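PDB 3ZHC: phytase from Citrobacter braakii, which belongs to branch 2 of the histidine phosphatase superfamily, enzymes that pair an alpha/beta domain with a largely helical one. Local coordinates for residues Cys209-Ala214 against Ser233-Leu238; Leu293-Thr298 against Ser317-Ala322. The protein carries 2 engineered substitutions. All blocks are in the same frame, centred on the assembly; numbering follows the deposited sequence.

Contact 1: Cys209-Ala214 against Ser233-Leu238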
# COMPACT_ATOMS: atom_id res chain seq x y z
N CYS B 209 -8.58 7.28 -25.53
CA CYS B 209 -9.74 6.42 -25.42
C CYS B 209 -9.48 5.63 -24.10
O CYS B 209 -8.43 5.03 -23.96
CB CYS B 209 -9.86 5.48 -26.61
SG CYS B 209 -11.27 4.38 -26.54
N THR B 210 -10.43 5.67 -23.16
CA THR B 210 -10.26 4.98 -21.85
C THR B 210 -11.39 4.00 -21.53
O THR B 210 -12.50 4.13 -22.04
CB THR B 210 -10.11 6.00 -20.69
OG1 THR B 210 -11.31 6.74 -20.54
CG2 THR B 210 -8.93 6.94 -20.93
N LEU B 211 -11.08 3.01 -20.69
CA LEU B 211 -12.06 1.97 -20.29
C LEU B 211 -13.22 2.51 -19.47
O LEU B 211 -14.36 2.16 -19.75
CB LEU B 211 -11.38 0.79 -19.54
CG LEU B 211 -10.98 -0.41 -20.40
CD1 LEU B 211 -10.03 -1.35 -19.67
CD2 LEU B 211 -12.24 -1.14 -20.85
N PRO B 212 -12.93 3.36 -18.45
CA PRO B 212 -14.04 3.91 -17.66
C PRO B 212 -15.01 4.79 -18.48
O PRO B 212 -16.20 4.75 -18.24
CB PRO B 212 -13.32 4.72 -16.56
CG PRO B 212 -11.95 4.20 -16.53
CD PRO B 212 -11.63 3.82 -17.92
N GLU B 213 -14.49 5.55 -19.44
CA GLU B 213 -15.32 6.40 -20.32
C GLU B 213 -16.11 5.53 -21.31
O GLU B 213 -17.27 5.81 -21.58
CB GLU B 213 -14.45 7.46 -21.04
CG GLU B 213 -15.25 8.67 -21.66
CD GLU B 213 -15.75 9.73 -20.61
OE1 GLU B 213 -15.33 9.69 -19.42
OE2 GLU B 213 -16.57 10.61 -21.00
N ALA B 214 -15.47 4.48 -21.84
CA ALA B 214 -16.13 3.52 -22.76
C ALA B 214 -17.17 2.66 -22.05
O ALA B 214 -18.21 2.37 -22.61
CB ALA B 214 -15.09 2.63 -23.44
N SER B 233 -15.97 -3.93 -13.02
CA SER B 233 -16.13 -5.42 -13.04
C SER B 233 -15.24 -6.08 -14.09
O SER B 233 -14.58 -7.08 -13.79
CB SER B 233 -17.59 -5.83 -13.27
OG SER B 233 -17.71 -7.24 -13.50
N LEU B 234 -15.22 -5.52 -15.30
CA LEU B 234 -14.39 -6.05 -16.39
C LEU B 234 -12.91 -6.11 -15.97
O LEU B 234 -12.28 -7.16 -16.06
CB LEU B 234 -14.55 -5.21 -17.68
CG LEU B 234 -13.75 -5.66 -18.94
CD1 LEU B 234 -14.12 -7.07 -19.34
CD2 LEU B 234 -13.94 -4.66 -20.13
N SER B 235 -12.39 -4.97 -15.51
CA SER B 235 -10.98 -4.86 -15.06
C SER B 235 -10.62 -5.85 -13.96
O SER B 235 -9.53 -6.39 -13.96
CB SER B 235 -10.69 -3.46 -14.61
OG SER B 235 -10.85 -2.57 -15.72
N SER B 236 -11.57 -6.07 -13.02
CA SER B 236 -11.41 -7.04 -11.95
C SER B 236 -11.23 -8.44 -12.54
O SER B 236 -10.36 -9.21 -12.10
CB SER B 236 -12.61 -7.01 -11.00
OG SER B 236 -12.42 -7.85 -9.88
N THR B 237 -12.05 -8.76 -13.54
CA THR B 237 -11.97 -10.05 -14.23
C THR B 237 -10.65 -10.18 -15.01
O THR B 237 -9.94 -11.16 -14.85
CB THR B 237 -13.20 -10.26 -15.17
OG1 THR B 237 -14.41 -10.28 -14.38
CG2 THR B 237 -13.07 -11.54 -15.98
N LEU B 238 -10.34 -9.18 -15.84
CA LEU B 238 -9.14 -9.24 -16.73
C LEU B 238 -7.83 -9.33 -16.00
O LEU B 238 -6.99 -10.16 -16.36
CB LEU B 238 -9.11 -8.05 -17.69
CG LEU B 238 -10.29 -7.91 -18.67
CD1 LEU B 238 -9.96 -6.84 -19.71
CD2 LEU B 238 -10.66 -9.24 -19.36
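Leu211 and Ser235 mark the closest approach of the two backbones, their CA atoms 8.7 Å apart, a spacing that only side chains can bridge. The segment 209-214 runs from an extended piece into the short helix 211-214, with Thr210 at its N-cap position and Ala214 N bonded to Thr210 O at 3.0 Å. The segment 233-238 is part of the longer helix 231-247, where Leu238 N reaches Leu234 O at 2.8 Å.

Leu211 carries the contact from its side, its two methyl groups divided between neighbouring residues of the longer helix. CD2 meets Leu234 CD2 at 4.0 Å, and the two leucine side chains cross at about a right angle, so that they touch through single methyl groups. With CG anti to the backbone N (chi1 -179°) and beside the carbonyl carbon, Leu234 directs CD2 at Leu211. The other branch of Leu211, CD1, lies 4.2 Å from Ser235 OG.

Further partners enclose this junction. Phe185 and Leu188 of helix 182-192 pack on Ser235, Ile50 and Met51 of helix 49-53 lie against Leu234, and Glu189 OE2 accepts from Leu211 N.

The contact thus packs a short helix, with a lead-in tied by the Cys200-Cys209 disulfide, onto a long helix of the largely helical domain. It is small, 103 Å² in all, and rests on van der Waals contact alone: methyl against methyl, and methyl against hydroxyl oxygen. Ser235 OG, already bonded to Ala231 O one turn back, can lie beside a methyl group without depending on Leu211 for a partner.

Contact 2: Leu293-Thr298 against Ser317-Ala322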
# COMPACT_ATOMS: atom_id res chain seq x y z
N LEU B 293 -18.01 -17.91 9.81
CA LEU B 293 -17.68 -17.45 11.18
C LEU B 293 -18.26 -18.38 12.26
O LEU B 293 -17.57 -18.69 13.24
CB LEU B 293 -18.13 -16.01 11.39
CG LEU B 293 -17.33 -14.96 10.59
CD1 LEU B 293 -18.02 -13.63 10.59
CD2 LEU B 293 -15.91 -14.85 11.13
N ASP B 294 -19.52 -18.82 12.07
CA ASP B 294 -20.18 -19.77 13.02
C ASP B 294 -19.48 -21.12 13.07
O ASP B 294 -19.30 -21.68 14.15
CB ASP B 294 -21.67 -19.97 12.67
CG ASP B 294 -22.54 -18.75 12.97
OD1 ASP B 294 -22.09 -17.77 13.65
OD2 ASP B 294 -23.71 -18.76 12.52
N MET B 295 -19.10 -21.62 11.88
CA MET B 295 -18.32 -22.88 11.74
C MET B 295 -16.96 -22.75 12.41
O MET B 295 -16.58 -23.60 13.20
CB MET B 295 -18.13 -23.24 10.25
CG MET B 295 -17.42 -24.61 9.95
SD MET B 295 -18.34 -26.06 10.56
CE MET B 295 -19.75 -26.04 9.45
N ILE B 296 -16.24 -21.66 12.10
CA ILE B 296 -14.90 -21.39 12.69
C ILE B 296 -14.98 -21.34 14.21
O ILE B 296 -14.13 -21.92 14.91
CB ILE B 296 -14.30 -20.06 12.17
CG1 ILE B 296 -13.92 -20.16 10.69
CG2 ILE B 296 -13.05 -19.66 12.98
CD1 ILE B 296 -13.86 -18.81 10.00
N ASP B 297 -16.02 -20.65 14.72
CA ASP B 297 -16.22 -20.45 16.14
C ASP B 297 -16.52 -21.80 16.84
O ASP B 297 -15.83 -22.16 17.81
CB ASP B 297 -17.35 -19.43 16.38
CG ASP B 297 -17.45 -18.97 17.80
OD1 ASP B 297 -16.45 -19.03 18.56
OD2 ASP B 297 -18.55 -18.54 18.18
N THR B 298 -17.52 -22.53 16.33
CA THR B 298 -17.87 -23.87 16.82
C THR B 298 -16.65 -24.82 16.84
O THR B 298 -16.40 -25.50 17.84
CB THR B 298 -18.97 -24.54 15.96
OG1 THR B 298 -20.15 -23.73 15.97
CG2 THR B 298 -19.31 -25.94 16.48
N SER B 317 -8.41 -31.62 14.87
CA SER B 317 -7.16 -30.84 14.96
C SER B 317 -6.99 -29.89 13.79
O SER B 317 -6.44 -28.80 13.96
CB SER B 317 -5.93 -31.77 15.06
OG SER B 317 -6.02 -32.64 16.17
N LEU B 318 -7.45 -30.31 12.61
CA LEU B 318 -7.39 -29.51 11.40
C LEU B 318 -8.68 -29.65 10.62
O LEU B 318 -9.02 -30.75 10.20
CB LEU B 318 -6.20 -29.95 10.52
CG LEU B 318 -6.02 -29.31 9.14
CD1 LEU B 318 -5.85 -27.80 9.25
CD2 LEU B 318 -4.86 -29.94 8.41
N LEU B 319 -9.41 -28.54 10.47
CA LEU B 319 -10.60 -28.45 9.63
C LEU B 319 -10.18 -27.56 8.47
O LEU B 319 -9.88 -26.39 8.68
CB LEU B 319 -11.79 -27.86 10.40
CG LEU B 319 -13.09 -27.58 9.62
CD1 LEU B 319 -13.72 -28.86 9.10
CD2 LEU B 319 -14.11 -26.80 10.49
N PHE B 320 -10.15 -28.11 7.25
CA PHE B 320 -9.78 -27.37 6.03
C PHE B 320 -11.04 -27.12 5.25
O PHE B 320 -11.77 -28.07 4.94
CB PHE B 320 -8.77 -28.17 5.22
CG PHE B 320 -8.32 -27.50 3.94
CD1 PHE B 320 -7.24 -26.62 3.95
CD2 PHE B 320 -8.99 -27.75 2.72
CE1 PHE B 320 -6.81 -25.99 2.76
CE2 PHE B 320 -8.56 -27.12 1.52
CZ PHE B 320 -7.48 -26.25 1.54
N ILE B 321 -11.32 -25.85 4.93
CA ILE B 321 -12.55 -25.45 4.22
C ILE B 321 -12.17 -24.79 2.87
O ILE B 321 -11.52 -23.75 2.86
CB ILE B 321 -13.44 -24.52 5.07
CG1 ILE B 321 -13.73 -25.14 6.44
CG2 ILE B 321 -14.76 -24.20 4.34
CD1 ILE B 321 -14.71 -24.34 7.30
N ALA B 322 -12.58 -25.43 1.77
CA ALA B 322 -12.30 -24.96 0.40
C ALA B 322 -13.46 -24.09 -0.14
O ALA B 322 -14.55 -24.60 -0.45
CB ALA B 322 -12.03 -26.13 -0.54
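Met295 reaches from helix 282-301 to two residues of strand 318-323, and its CG is the atom that touches both. Ile321 CD1 lies 3.8 Å from Met295 CG, and Leu319 CD2 approaches the same CG at 4.0 Å. The Met295 and Leu319 side chains cross at about a right angle, whereas Ile321 meets the methionine at a slant.

The methionine leaves the helix with CG anti to the backbone N (chi1 -175°), which brings CG to the strand; the bends at chi2 and chi3 then carry CE away, with Met295 SD still 4.3 Å from Leu319 CD2. A formic acid molecule, probably from the crystallisation liquor, sits about 4 Å from this side chain. Leu319 and Ile321, alternate residues of the strand, both turn their side chains to the helix. In Ile321 the CG1 branch is anti to the carbonyl carbon (chi1 -54°) and carries CD1 out to Met295.

Behind this first shell, the helix turn is secured by Asp294 O, which accepts from Thr298 N and, on the opposite face of its plane, from Thr298 OG1 at 2.9 Å. The strand is held in the central sheet, where Leu319 shares backbone hydrogen bonds with Val33 and Ile35 of strand 28-38, and Phe320, on the other face, stacks on Phe122.

This is helix-on-sheet packing in the alpha/beta domain of the histidine phosphatase fold: buried aliphatic groups make the contact, while Asp294 and Asp297 form salt bridges with Arg425 and Lys422, away from the strand.

Followed from the N terminus, the chain first closes contact 1, where helix 231-247 returns to the short helix 211-214 after 18 intervening residues that include the hairpin 220-222/225-227. It then passes through helix 260-280 before helix 282-301 opens contact 2, which closes after another 18 residues, with the hairpin 305-307/312-314 between, at strand 318-323. The two loops lie in series, neither nesting nor crossing. The centres of contact 1 and contact 2 are about 37 Å apart, on opposite sides of the chain's centre. The nearest atoms of contact 1 and contact 2 are about 19 Å apart. Contact 1 joins helix to helix within the largely helical domain, whereas contact 2 packs a helix on the central mixed sheet of the alpha/beta domain.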